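Local coordinates for hemoglobin-like protein (Methylacidiphilum infernorum, PDB 4NK2) that binds heme b and, as a member of the group II truncated hemoglobins, probably binds or carries oxygen at the heme iron, at residues S86-Q89 / L90-L93; V67-H70 / H71-M75; M120-R123 / H124-V127; R181-Y184 / S185-Q188; A139-K142 / H143-D147. One frame throughout, in Å; residues are numbered along the deposited sequence. Where two conformers were deposited one is given.

Interaction 1 (S86-Q89 / L90-L93); sequences SHEQ and LRSL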
# COMPACT_ATOMS: atom_id res chain seq x y z
N SER A 86 -15.48 -21.57 5.36
CA SER A 86 -15.95 -22.29 6.56
C SER A 86 -17.15 -21.57 7.15
O SER A 86 -17.10 -20.36 7.37
CB SER A 86 -14.82 -22.36 7.59
OG SER A 86 -15.30 -22.71 8.88
N HIS A 87 -18.23 -22.31 7.40
CA HIS A 87 -19.46 -21.69 7.88
C HIS A 87 -19.33 -21.00 9.24
O HIS A 87 -19.88 -19.92 9.44
CB HIS A 87 -20.60 -22.71 7.91
CG HIS A 87 -20.98 -23.24 6.56
ND1 HIS A 87 -20.23 -24.18 5.90
CD2 HIS A 87 -22.03 -22.96 5.76
CE1 HIS A 87 -20.80 -24.46 4.74
NE2 HIS A 87 -21.89 -23.73 4.63
N GLU A 88 -18.60 -21.61 10.17
CA GLU A 88 -18.47 -20.99 11.48
C GLU A 88 -17.68 -19.67 11.41
O GLU A 88 -18.10 -18.67 12.00
CB GLU A 88 -17.86 -21.97 12.48
CG GLU A 88 -17.82 -21.44 13.90
CD GLU A 88 -16.56 -20.67 14.18
OE1 GLU A 88 -16.39 -20.18 15.32
OE2 GLU A 88 -15.72 -20.54 13.25
N GLN A 89 -16.56 -19.67 10.69
CA GLN A 89 -15.79 -18.44 10.49
C GLN A 89 -16.63 -17.39 9.76
O GLN A 89 -16.57 -16.20 10.08
CB GLN A 89 -14.51 -18.71 9.70
CG GLN A 89 -13.42 -19.41 10.52
CD GLN A 89 -12.14 -19.63 9.73
OE1 GLN A 89 -12.16 -19.78 8.50
NE2 GLN A 89 -11.01 -19.66 10.44
N LEU A 90 -17.40 -17.81 8.78
CA LEU A 90 -18.23 -16.88 8.04
C LEU A 90 -19.24 -16.22 8.96
O LEU A 90 -19.39 -15.02 8.95
CB LEU A 90 -18.92 -17.57 6.88
CG LEU A 90 -19.74 -16.66 5.96
CD1 LEU A 90 -18.84 -15.71 5.25
CD2 LEU A 90 -20.52 -17.49 4.96
N ARG A 91 -19.94 -17.01 9.77
CA ARG A 91 -20.90 -16.46 10.74
C ARG A 91 -20.23 -15.47 11.69
O ARG A 91 -20.76 -14.39 11.96
CB ARG A 91 -21.56 -17.57 11.56
CG ARG A 91 -22.45 -18.53 10.77
CD ARG A 91 -23.30 -19.41 11.68
NE ARG A 91 -22.52 -20.26 12.58
CZ ARG A 91 -22.08 -21.48 12.28
NH1 ARG A 91 -22.32 -22.01 11.08
NH2 ARG A 91 -21.39 -22.18 13.17
N SER A 92 -19.08 -15.86 12.23
CA SER A 92 -18.34 -14.98 13.13
C SER A 92 -18.11 -13.62 12.50
O SER A 92 -18.41 -12.59 13.11
CB SER A 92 -17.00 -15.62 13.50
OG SER A 92 -17.22 -16.90 14.06
N LEU A 93 -17.56 -13.60 11.29
CA LEU A 93 -17.25 -12.32 10.64
C LEU A 93 -18.49 -11.50 10.29
O LEU A 93 -18.50 -10.29 10.47
CB LEU A 93 -16.36 -12.53 9.40
CG LEU A 93 -14.99 -13.14 9.68
CD1 LEU A 93 -14.17 -13.32 8.41
CD2 LEU A 93 -14.21 -12.30 10.68
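From S86 to L93 the chain starts helix 87-104, and four backbone bonds link residues four apart: L90 N to S86 O (2.9 Å), R91 N to H87 O, S92 N to E88 O and L93 N to Q89 O. S86, at the N-cap position, thus gives its carbonyl to the first of them. The side chain of S92 adds a second grip on one of these acceptors. Its OG, beside its own backbone N (chi1 -56°), meets E88 O at 2.9 Å from above the carbonyl plane, while S92 N arrives at 3.0 Å from the opposite face. Without this hydroxyl, as with an alanine here, E88 O would probably lose its second donor and keep the backbone N-H of S92. R91 bends at chi3, and one face of its guanidinium lies against E88 CA, which stands 3.5 Å from the plane, near the rim. The E88 carboxylate makes no salt bridge with it, since E88 OE1 stays 5.8 Å from R91 NH2 and the two planes stand nearly perpendicular. The turn is largely a surface one, yet its inner side, through the buried L93, reaches the heme pocket: L93 packs on P84 and the heme. L90 CD1 packs on M75 SD of helix 53-75.

Interaction 2 (V67-H70 / H71-M75); sequences VEVH and HENLM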
# COMPACT_ATOMS: atom_id res chain seq x y z
N VAL A 67 -26.12 -6.05 6.21
CA VAL A 67 -24.76 -6.59 6.28
C VAL A 67 -24.75 -8.02 5.78
O VAL A 67 -23.88 -8.43 5.01
CB VAL A 67 -24.23 -6.52 7.71
CG1 VAL A 67 -22.90 -7.28 7.84
CG2 VAL A 67 -24.04 -5.04 8.11
N GLU A 68 -25.75 -8.79 6.20
CA GLU A 68 -25.89 -10.17 5.73
C GLU A 68 -25.96 -10.20 4.21
O GLU A 68 -25.25 -10.95 3.56
CB GLU A 68 -27.14 -10.81 6.34
CG GLU A 68 -27.57 -12.12 5.70
CD GLU A 68 -26.57 -13.25 5.87
OE1 GLU A 68 -25.95 -13.35 6.95
OE2 GLU A 68 -26.43 -14.06 4.93
N VAL A 69 -26.82 -9.37 3.62
CA VAL A 69 -26.95 -9.36 2.17
C VAL A 69 -25.67 -8.87 1.50
O VAL A 69 -25.26 -9.40 0.45
CB VAL A 69 -28.17 -8.50 1.73
CG1 VAL A 69 -28.15 -8.25 0.23
CG2 VAL A 69 -29.47 -9.18 2.16
N HIS A 70 -25.01 -7.88 2.09
CA HIS A 70 -23.76 -7.39 1.49
C HIS A 70 -22.80 -8.56 1.40
O HIS A 70 -22.10 -8.74 0.40
CB HIS A 70 -23.16 -6.25 2.33
CG HIS A 70 -21.82 -5.77 1.83
ND1 HIS A 70 -20.72 -5.67 2.65
CD2 HIS A 70 -21.42 -5.35 0.61
CE1 HIS A 70 -19.69 -5.22 1.95
NE2 HIS A 70 -20.09 -5.02 0.71
N HIS A 71 -22.76 -9.35 2.46
CA HIS A 71 -21.83 -10.52 2.42
C HIS A 71 -22.26 -11.57 1.44
O HIS A 71 -21.39 -12.09 0.79
CB HIS A 71 -21.63 -11.07 3.83
CG HIS A 71 -20.58 -10.33 4.61
ND1 HIS A 71 -19.25 -10.68 4.57
CD2 HIS A 71 -20.66 -9.25 5.43
CE1 HIS A 71 -18.56 -9.86 5.33
NE2 HIS A 71 -19.38 -8.98 5.86
N GLU A 72 -23.54 -11.80 1.23
CA GLU A 72 -23.98 -12.72 0.18
C GLU A 72 -23.47 -12.24 -1.18
O GLU A 72 -22.97 -13.03 -1.99
CB GLU A 72 -25.51 -12.88 0.19
CG GLU A 72 -26.01 -13.59 1.43
CD GLU A 72 -27.51 -13.49 1.60
OE1 GLU A 72 -28.19 -13.02 0.66
OE2 GLU A 72 -28.01 -13.88 2.67
N ASN A 73 -23.56 -10.93 -1.43
CA ASN A 73 -23.06 -10.35 -2.67
C ASN A 73 -21.54 -10.55 -2.79
O ASN A 73 -21.04 -10.94 -3.84
CB ASN A 73 -23.42 -8.85 -2.75
CG ASN A 73 -24.92 -8.61 -2.93
OD1 ASN A 73 -25.66 -9.54 -3.26
ND2 ASN A 73 -25.37 -7.37 -2.72
N LEU A 74 -20.82 -10.27 -1.71
CA LEU A 74 -19.37 -10.46 -1.70
C LEU A 74 -18.96 -11.90 -2.07
O LEU A 74 -17.97 -12.09 -2.78
CB LEU A 74 -18.79 -10.08 -0.34
CG LEU A 74 -18.67 -8.59 -0.05
CD1 LEU A 74 -18.27 -8.39 1.41
CD2 LEU A 74 -17.64 -7.94 -0.98
N MET A 75 -19.71 -12.89 -1.62
CA MET A 75 -19.37 -14.28 -1.90
C MET A 75 -19.58 -14.62 -3.37
O MET A 75 -18.99 -15.54 -3.88
CB MET A 75 -20.14 -15.25 -1.01
CG MET A 75 -19.86 -15.18 0.49
SD MET A 75 -18.15 -15.32 1.05
CE MET A 75 -17.69 -16.92 0.45
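V67-H70 and H71-M75 lie in the C-terminal part of helix 53-75, a local, partly buried contact in the truncated globin fold in which residues four apart share each face of the helix. Backbone bonds such as L74 N to H70 O (2.9 Å) hold the frame. On the buried face, H70 and L74 meet by a CH-pi contact: L74 CD1 stands 3.9 Å from the centroid of the H70 ring, over the face and displaced toward CE1. With CG trans to its main-chain nitrogen (chi1 175°), the H70 ring swings across toward helix 131-147, where NE2 is hydrogen-bonded to W137 O and the ring also meets the W137 side chain edge to face. Replacing H70 by an alanine would probably strip W137 O of this donor and leave L74 CD1 without the ring face it packs on. On a neighbouring face, V69 and N73 run side by side, V69 CG1 4.1 Å from N73 ND2, and that amide is hydrogen-bonded to C140 O, a second polar link to the same helix. V67 and H71 lie alongside each other next to V94, S97 and V101 of helix 87-104. The remaining face carries two acids, E68 and E72, whose carboxylate planes are 63° apart. Their oxygens E68 OE2 and E72 OE2 approach to 2.8 Å, a distance at which one carboxyl group is probably protonated.

Interaction 3 (M120-R123 / H124-V127); sequences MRAR and HFSV. With HEM (protoporphyrin IX containing Fe), chain C.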
# COMPACT_ATOMS: atom_id res chain seq x y z
N MET A 120 -9.93 0.14 12.34
CA MET A 120 -10.30 -0.63 11.16
C MET A 120 -9.19 -0.80 10.15
O MET A 120 -9.04 -1.86 9.60
CB MET A 120 -11.53 -0.02 10.49
CG MET A 120 -12.85 -0.52 11.00
SD MET A 120 -13.04 -2.28 11.06
CE MET A 120 -13.58 -2.47 12.72
N ARG A 121 -8.43 0.25 9.87
CA ARG A 121 -7.37 0.10 8.87
C ARG A 121 -6.42 -0.97 9.36
O ARG A 121 -6.05 -1.87 8.61
CB ARG A 121 -6.61 1.42 8.62
CG ARG A 121 -5.40 1.25 7.68
CD ARG A 121 -4.74 2.58 7.26
NE ARG A 121 -3.48 2.33 6.56
CZ ARG A 121 -3.39 2.00 5.27
NH1 ARG A 121 -4.50 1.90 4.53
NH2 ARG A 121 -2.21 1.79 4.71
N ALA A 122 -6.06 -0.90 10.64
CA ALA A 122 -5.08 -1.85 11.19
C ALA A 122 -5.62 -3.28 11.18
O ALA A 122 -4.92 -4.24 10.83
CB ALA A 122 -4.69 -1.43 12.60
N ARG A 123 -6.88 -3.44 11.58
CA ARG A 123 -7.50 -4.76 11.56
C ARG A 123 -7.50 -5.33 10.14
O ARG A 123 -7.36 -6.54 9.95
CB ARG A 123 -8.92 -4.73 12.15
CG ARG A 123 -8.98 -4.48 13.66
CD ARG A 123 -10.43 -4.48 14.19
NE ARG A 123 -10.53 -4.06 15.60
CZ ARG A 123 -10.57 -4.91 16.63
NH1 ARG A 123 -10.50 -6.22 16.42
NH2 ARG A 123 -10.68 -4.45 17.88
N HIS A 124 -7.62 -4.47 9.13
CA HIS A 124 -7.67 -4.94 7.75
C HIS A 124 -6.31 -5.27 7.12
O HIS A 124 -6.27 -5.80 6.04
CB HIS A 124 -8.48 -3.99 6.86
CG HIS A 124 -9.97 -4.16 6.97
ND1 HIS A 124 -10.71 -3.61 7.98
CD2 HIS A 124 -10.85 -4.83 6.19
CE1 HIS A 124 -11.97 -3.93 7.83
NE2 HIS A 124 -12.09 -4.67 6.74
N PHE A 125 -5.20 -4.97 7.80
CA PHE A 125 -3.89 -5.38 7.31
C PHE A 125 -3.84 -6.90 7.11
O PHE A 125 -3.03 -7.39 6.33
CB PHE A 125 -2.76 -4.94 8.26
CG PHE A 125 -2.46 -3.46 8.23
CD1 PHE A 125 -2.56 -2.72 7.06
CD2 PHE A 125 -2.05 -2.80 9.40
CE1 PHE A 125 -2.28 -1.35 7.04
CE2 PHE A 125 -1.77 -1.43 9.39
CZ PHE A 125 -1.88 -0.71 8.22
N SER A 126 -4.72 -7.63 7.80
CA SER A 126 -4.77 -9.09 7.72
C SER A 126 -5.31 -9.62 6.38
O SER A 126 -5.43 -10.83 6.18
CB SER A 126 -5.64 -9.64 8.85
OG SER A 126 -5.19 -9.20 10.11
N VAL A 127 -5.64 -8.72 5.47
CA VAL A 127 -6.15 -9.12 4.17
C VAL A 127 -5.68 -8.15 3.11
O VAL A 127 -5.64 -6.96 3.33
CB VAL A 127 -7.69 -9.24 4.17
CG1 VAL A 127 -8.32 -8.03 4.74
CG2 VAL A 127 -8.21 -9.52 2.80
CHA HEM C . -13.26 -7.76 8.47
CHB HEM C . -12.75 -7.34 3.68
CHC HEM C . -13.73 -2.57 4.02
CHD HEM C . -15.87 -3.64 8.27
C1A HEM C . -12.94 -8.06 7.17
C2A HEM C . -12.33 -9.30 6.68
C3A HEM C . -12.19 -9.16 5.35
C4A HEM C . -12.71 -7.85 4.96
CMA HEM C . -11.62 -10.18 4.34
CAA HEM C . -11.91 -10.51 7.56
CBA HEM C . -10.41 -10.35 7.88
CGA HEM C . -9.78 -11.42 8.77
O1A HEM C . -8.66 -11.90 8.45
O2A HEM C . -10.37 -11.80 9.82
C1B HEM C . -12.87 -6.00 3.33
C2B HEM C . -12.54 -5.39 2.06
C3B HEM C . -12.81 -4.07 2.15
C4B HEM C . -13.32 -3.79 3.49
CMB HEM C . -12.01 -6.10 0.80
CAB HEM C . -12.60 -3.06 1.01
CBB HEM C . -12.60 -1.75 1.28
C1C HEM C . -14.45 -2.43 5.20
C2C HEM C . -15.13 -1.24 5.69
C3C HEM C . -15.70 -1.55 6.87
C4C HEM C . -15.43 -2.95 7.16
CMC HEM C . -15.14 0.13 5.00
CAC HEM C . -16.55 -0.64 7.79
CBC HEM C . -17.12 0.48 7.33
C1D HEM C . -15.29 -4.77 8.80
C2D HEM C . -15.37 -5.23 10.17
C3D HEM C . -14.57 -6.52 10.21
C4D HEM C . -14.06 -6.71 8.87
CMD HEM C . -16.13 -4.60 11.36
CAD HEM C . -14.32 -7.41 11.45
CBD HEM C . -13.15 -6.79 12.22
CGD HEM C . -12.89 -7.65 13.43
O1D HEM C . -12.37 -8.78 13.26
O2D HEM C . -13.23 -7.22 14.57
NA HEM C . -13.16 -7.22 6.10
NB HEM C . -13.34 -4.99 4.16
NC HEM C . -14.67 -3.44 6.12
ND HEM C . -14.51 -5.67 8.07
FE HEM C . -13.84 -5.28 6.14
O HOH W 1 -4.48 -7.14 11.22
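H124, the proximal histidine of this globin, leaves the short helix 120-124 to bind the heme iron through NE2, and M120, one turn earlier, helps set how its ring is turned. H124 NE2 coordinates the iron of HEM at 2.0 Å. The other ring nitrogen, H124 ND1, donates to M120 O at 2.9 Å with that oxygen almost in the ring plane, while H124 N reaches M120 O at 3.0 Å from the opposite face of the carbonyl. One acceptor thus takes two bonds from a single residue, and with iron on one side of the imidazole and a carbonyl on the other, rotation about chi2 is probably restrained. The M120 side chain, bent at chi2 and chi3, brings SD to the edge of the H124 ring, 3.8 Å from CE1, and then lays CE against the heme methyl CMD. On the side away from the heme, R121 has CG trans to its main-chain nitrogen (chi1 174°), which sends the extended chain out to cross F125 at a slant. F125 CE1 sits 3.6 Å above one face of the R121 guanidinium, whose plane is 85° from that of the ring, while R121 O lies over the ring centre. R121 NH1 is hydrogen-bonded to R168 O and I170 O, and NH2 forms a salt bridge to D41 of the second subunit. R123, likewise extended, hydrogen-bonds through NH2 to R115 O and E117 O and through NE to P118 O. At the end of the type I turn H124-V127, V127 CG2 touches the heme methyl CMA at 3.8 Å.

Interaction 4 (R181-Y184 / S185-Q188); sequences RVPY and SEIQ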
# COMPACT_ATOMS: atom_id res chain seq x y z
N ARG A 181 -13.30 8.07 -6.48
CA ARG A 181 -14.39 8.58 -5.65
C ARG A 181 -15.72 8.23 -6.30
O ARG A 181 -15.87 8.32 -7.53
CB ARG A 181 -14.27 10.10 -5.48
CG ARG A 181 -13.00 10.57 -4.77
CD ARG A 181 -12.69 9.70 -3.55
NE ARG A 181 -13.74 9.75 -2.52
CZ ARG A 181 -13.94 10.79 -1.71
NH1 ARG A 181 -13.18 11.87 -1.84
NH2 ARG A 181 -14.90 10.76 -0.79
N VAL A 182 -16.69 7.80 -5.49
CA VAL A 182 -18.03 7.52 -5.99
C VAL A 182 -19.04 8.37 -5.21
O VAL A 182 -19.58 7.92 -4.21
CB VAL A 182 -18.38 6.02 -5.86
CG1 VAL A 182 -19.74 5.73 -6.51
CG2 VAL A 182 -17.30 5.16 -6.49
N PRO A 183 -19.27 9.61 -5.66
CA PRO A 183 -20.22 10.45 -4.93
C PRO A 183 -21.64 9.93 -5.12
O PRO A 183 -21.94 9.29 -6.13
CB PRO A 183 -20.06 11.82 -5.60
CG PRO A 183 -19.56 11.50 -6.99
CD PRO A 183 -18.68 10.30 -6.82
N TYR A 184 -22.50 10.21 -4.14
CA TYR A 184 -23.86 9.68 -4.17
C TYR A 184 -24.56 10.07 -5.47
O TYR A 184 -25.40 9.32 -5.97
CB TYR A 184 -24.62 10.20 -2.96
CG TYR A 184 -26.00 9.61 -2.81
CD1 TYR A 184 -26.16 8.28 -2.44
CD2 TYR A 184 -27.14 10.38 -3.02
CE1 TYR A 184 -27.41 7.72 -2.28
CE2 TYR A 184 -28.39 9.84 -2.87
CZ TYR A 184 -28.53 8.52 -2.50
OH TYR A 184 -29.79 8.00 -2.36
N SER A 185 -24.21 11.23 -6.01
CA SER A 185 -24.87 11.73 -7.21
C SER A 185 -24.68 10.81 -8.41
O SER A 185 -25.56 10.70 -9.27
CB SER A 185 -24.36 13.13 -7.54
OG SER A 185 -22.96 13.11 -7.79
N GLU A 186 -23.54 10.13 -8.47
CA GLU A 186 -23.27 9.19 -9.55
C GLU A 186 -24.16 7.98 -9.52
O GLU A 186 -24.39 7.36 -10.54
CB GLU A 186 -21.81 8.75 -9.49
CG GLU A 186 -21.40 7.78 -10.57
CD GLU A 186 -19.95 7.40 -10.48
OE1 GLU A 186 -19.19 8.12 -9.83
OE2 GLU A 186 -19.57 6.38 -11.05
N ILE A 187 -24.67 7.63 -8.35
CA ILE A 187 -25.45 6.40 -8.19
C ILE A 187 -26.88 6.62 -7.69
O ILE A 187 -27.62 5.65 -7.50
CB ILE A 187 -24.76 5.41 -7.23
CG1 ILE A 187 -24.72 5.98 -5.81
CG2 ILE A 187 -23.35 5.07 -7.71
CD1 ILE A 187 -24.03 5.07 -4.79
N GLN A 188 -27.28 7.87 -7.46
CA GLN A 188 -28.56 8.12 -6.82
C GLN A 188 -29.75 7.62 -7.63
O GLN A 188 -30.74 7.14 -7.06
CB GLN A 188 -28.74 9.61 -6.46
CG GLN A 188 -28.63 10.57 -7.63
CD GLN A 188 -28.57 12.02 -7.16
OE1 GLN A 188 -28.91 12.33 -6.02
NE2 GLN A 188 -28.11 12.90 -8.04
O HOH W 2 -16.72 7.41 -9.69
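The loop R181-Y184 enters the C-terminal helix 184-192 here, and the first turn, S185-Q188, folds back on it through short-range bonds and side-chain packing. Two backbone bonds reach back three residues, E186 N to P183 O and I187 N to Y184 O, both 3.0 Å long. In each the donor stands well above the carbonyl plane, consistent with a weakly bonded helix. The apolar side is led by I187 and V182. CG2 of I187, trans to its own carbonyl carbon, extends to V182 CG1 at 3.9 Å, and the two side chains cross nearly at a right angle; CG1 (chi1 66°) points instead toward the Y184 carbonyl. Y184 and Q188 make the next pair: Q188 CB meets the Y184 ring at CE2 (3.6 Å), with Q188 CA over one face near the rim. The amide plane of Q188 is turned 74° from the Y184 ring. On the outer side E186, fully extended, reaches back across the loop, and its OE1 passes P183 CD at 3.8 Å. A water links E186 OE1 with R181 O, and OE2 forms a salt bridge with R180, so both oxygens of this surface carboxylate are engaged. Helix 155-165 packs against the turn. E163 OE2 forms a salt bridge with R181 NE and also accepts V182 N, W159 donates its indole N-H to V182 O and packs on I187, and Y184 rests on L155 and E156. I187 also touches K142, joining the C-terminal helix to helix 131-147.

Interaction 5 (A139-K142 / H143-D147); sequences ACYK and HALKD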
# COMPACT_ATOMS: atom_id res chain seq x y z
N ALA A 139 -19.47 -1.87 -4.78
CA ALA A 139 -20.58 -2.18 -5.69
C ALA A 139 -21.49 -3.22 -5.07
O ALA A 139 -22.71 -3.21 -5.28
CB ALA A 139 -20.06 -2.66 -7.03
N CYS A 140 -20.89 -4.14 -4.32
CA CYS A 140 -21.68 -5.12 -3.59
C CYS A 140 -22.56 -4.43 -2.54
O CYS A 140 -23.64 -4.92 -2.22
CB CYS A 140 -20.78 -6.14 -2.89
SG CYS A 140 -20.04 -7.32 -4.05
N TYR A 141 -22.07 -3.33 -1.97
CA TYR A 141 -22.84 -2.64 -0.94
C TYR A 141 -23.96 -1.83 -1.57
O TYR A 141 -25.08 -1.78 -1.04
CB TYR A 141 -21.93 -1.74 -0.10
CG TYR A 141 -22.06 -1.98 1.38
CD1 TYR A 141 -20.94 -2.18 2.16
CD2 TYR A 141 -23.31 -1.97 1.99
CE1 TYR A 141 -21.04 -2.38 3.52
CE2 TYR A 141 -23.42 -2.18 3.36
CZ TYR A 141 -22.28 -2.38 4.12
OH TYR A 141 -22.37 -2.59 5.48
N LYS A 142 -23.66 -1.19 -2.70
CA LYS A 142 -24.70 -0.46 -3.45
C LYS A 142 -25.88 -1.38 -3.73
O LYS A 142 -27.04 -1.02 -3.47
CB LYS A 142 -24.12 0.08 -4.76
CG LYS A 142 -25.12 0.94 -5.57
CD LYS A 142 -24.56 1.32 -6.95
CE LYS A 142 -24.52 0.14 -7.89
NZ LYS A 142 -24.10 0.52 -9.28
N HIS A 143 -25.60 -2.56 -4.25
CA HIS A 143 -26.69 -3.53 -4.49
C HIS A 143 -27.41 -3.98 -3.22
O HIS A 143 -28.65 -4.05 -3.20
CB HIS A 143 -26.19 -4.73 -5.30
CG HIS A 143 -25.98 -4.41 -6.74
ND1 HIS A 143 -24.76 -4.01 -7.24
CD2 HIS A 143 -26.85 -4.37 -7.78
CE1 HIS A 143 -24.88 -3.77 -8.54
NE2 HIS A 143 -26.14 -3.98 -8.89
N ALA A 144 -26.66 -4.28 -2.16
CA ALA A 144 -27.30 -4.65 -0.89
C ALA A 144 -28.26 -3.56 -0.42
O ALA A 144 -29.38 -3.84 0.01
CB ALA A 144 -26.26 -4.96 0.20
N LEU A 145 -27.81 -2.31 -0.46
CA LEU A 145 -28.61 -1.18 0.01
C LEU A 145 -29.94 -1.13 -0.71
O LEU A 145 -30.99 -0.93 -0.09
CB LEU A 145 -27.84 0.14 -0.19
CG LEU A 145 -26.73 0.37 0.85
CD1 LEU A 145 -25.76 1.49 0.44
CD2 LEU A 145 -27.36 0.68 2.20
N LYS A 146 -29.91 -1.34 -2.03
CA LYS A 146 -31.15 -1.35 -2.81
C LYS A 146 -31.97 -2.61 -2.52
O LYS A 146 -33.20 -2.54 -2.36
CB LYS A 146 -30.84 -1.26 -4.32
CG LYS A 146 -32.09 -1.43 -5.18
CD LYS A 146 -31.90 -0.93 -6.61
CE LYS A 146 -33.27 -0.71 -7.25
NZ LYS A 146 -33.19 -0.16 -8.63
N ASP A 147 -31.29 -3.75 -2.47
CA ASP A 147 -31.91 -5.04 -2.27
C ASP A 147 -32.77 -5.09 -1.01
O ASP A 147 -33.79 -5.73 -0.99
CB ASP A 147 -30.86 -6.16 -2.21
OD1 ASP A 147 -29.00 -6.92 -3.49
OD2 ASP A 147 -30.70 -6.11 -4.61
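H143 and A139 meet on helix 131-147, one of the long helices of the truncated globin fold, through a doubly used carbonyl. H143 N donates to A139 O at 3.1 Å, almost straight at 171°, as a normal helical bond. H143 ND1 donates to A139 O at 2.9 Å, from the other face of the carbonyl plane and with the oxygen close to the ring plane. The side chain is placed for this by a chi1 of -74°, which sets CG beside its own backbone N, and the second bond restrains the ring from turning about chi2. Alongside it, K142 runs in the same direction; bent at chi3, it brings CE to 4.0 Å from H143 CE1. K142 NZ and H143 NE2 stay 5.0 Å apart. On the buried side L145 leans over the carbonyl of Y141: its CG is 3.3 Å from Y141 O and 4.3 Å from Y141 CD2, next to a backbone bond of 2.8 Å from L145 N to Y141 O. A second shell holds these groups. Y141 stacks on H70, meets W137 edge to face and also contacts F158, while L145 packs on L155 and F158 of helix 155-165. F190 of the C-terminal helix gathers the polar side: K142 and K146 make cation-pi contacts with its ring, H143 meets it edge to face, and K146 NZ donates a hydrogen bond to F190 O.

Overall arrangement
All five interactions are turns of helix or helix ends, yet their surroundings set their chemistry. Interactions 1 and 4 lie at the surface, at helix starts, where backbone bonds are joined by a serine hydroxyl in one and by apolar packing and a water bridge in the other. Interactions 2, 3 and 5 are partly buried, with aromatic rings prominent. Interactions 2 and 5, centres 9 Å apart, pack helices 53-75 and 131-147 together; interaction 1 touches the former and interaction 4 the latter. Interaction 3 touches none of the others, and it alone meets the second subunit. A histidine ring hydrogen-bonded to the carbonyl four residues earlier recurs in interactions 3 and 5, ligating iron only in the former.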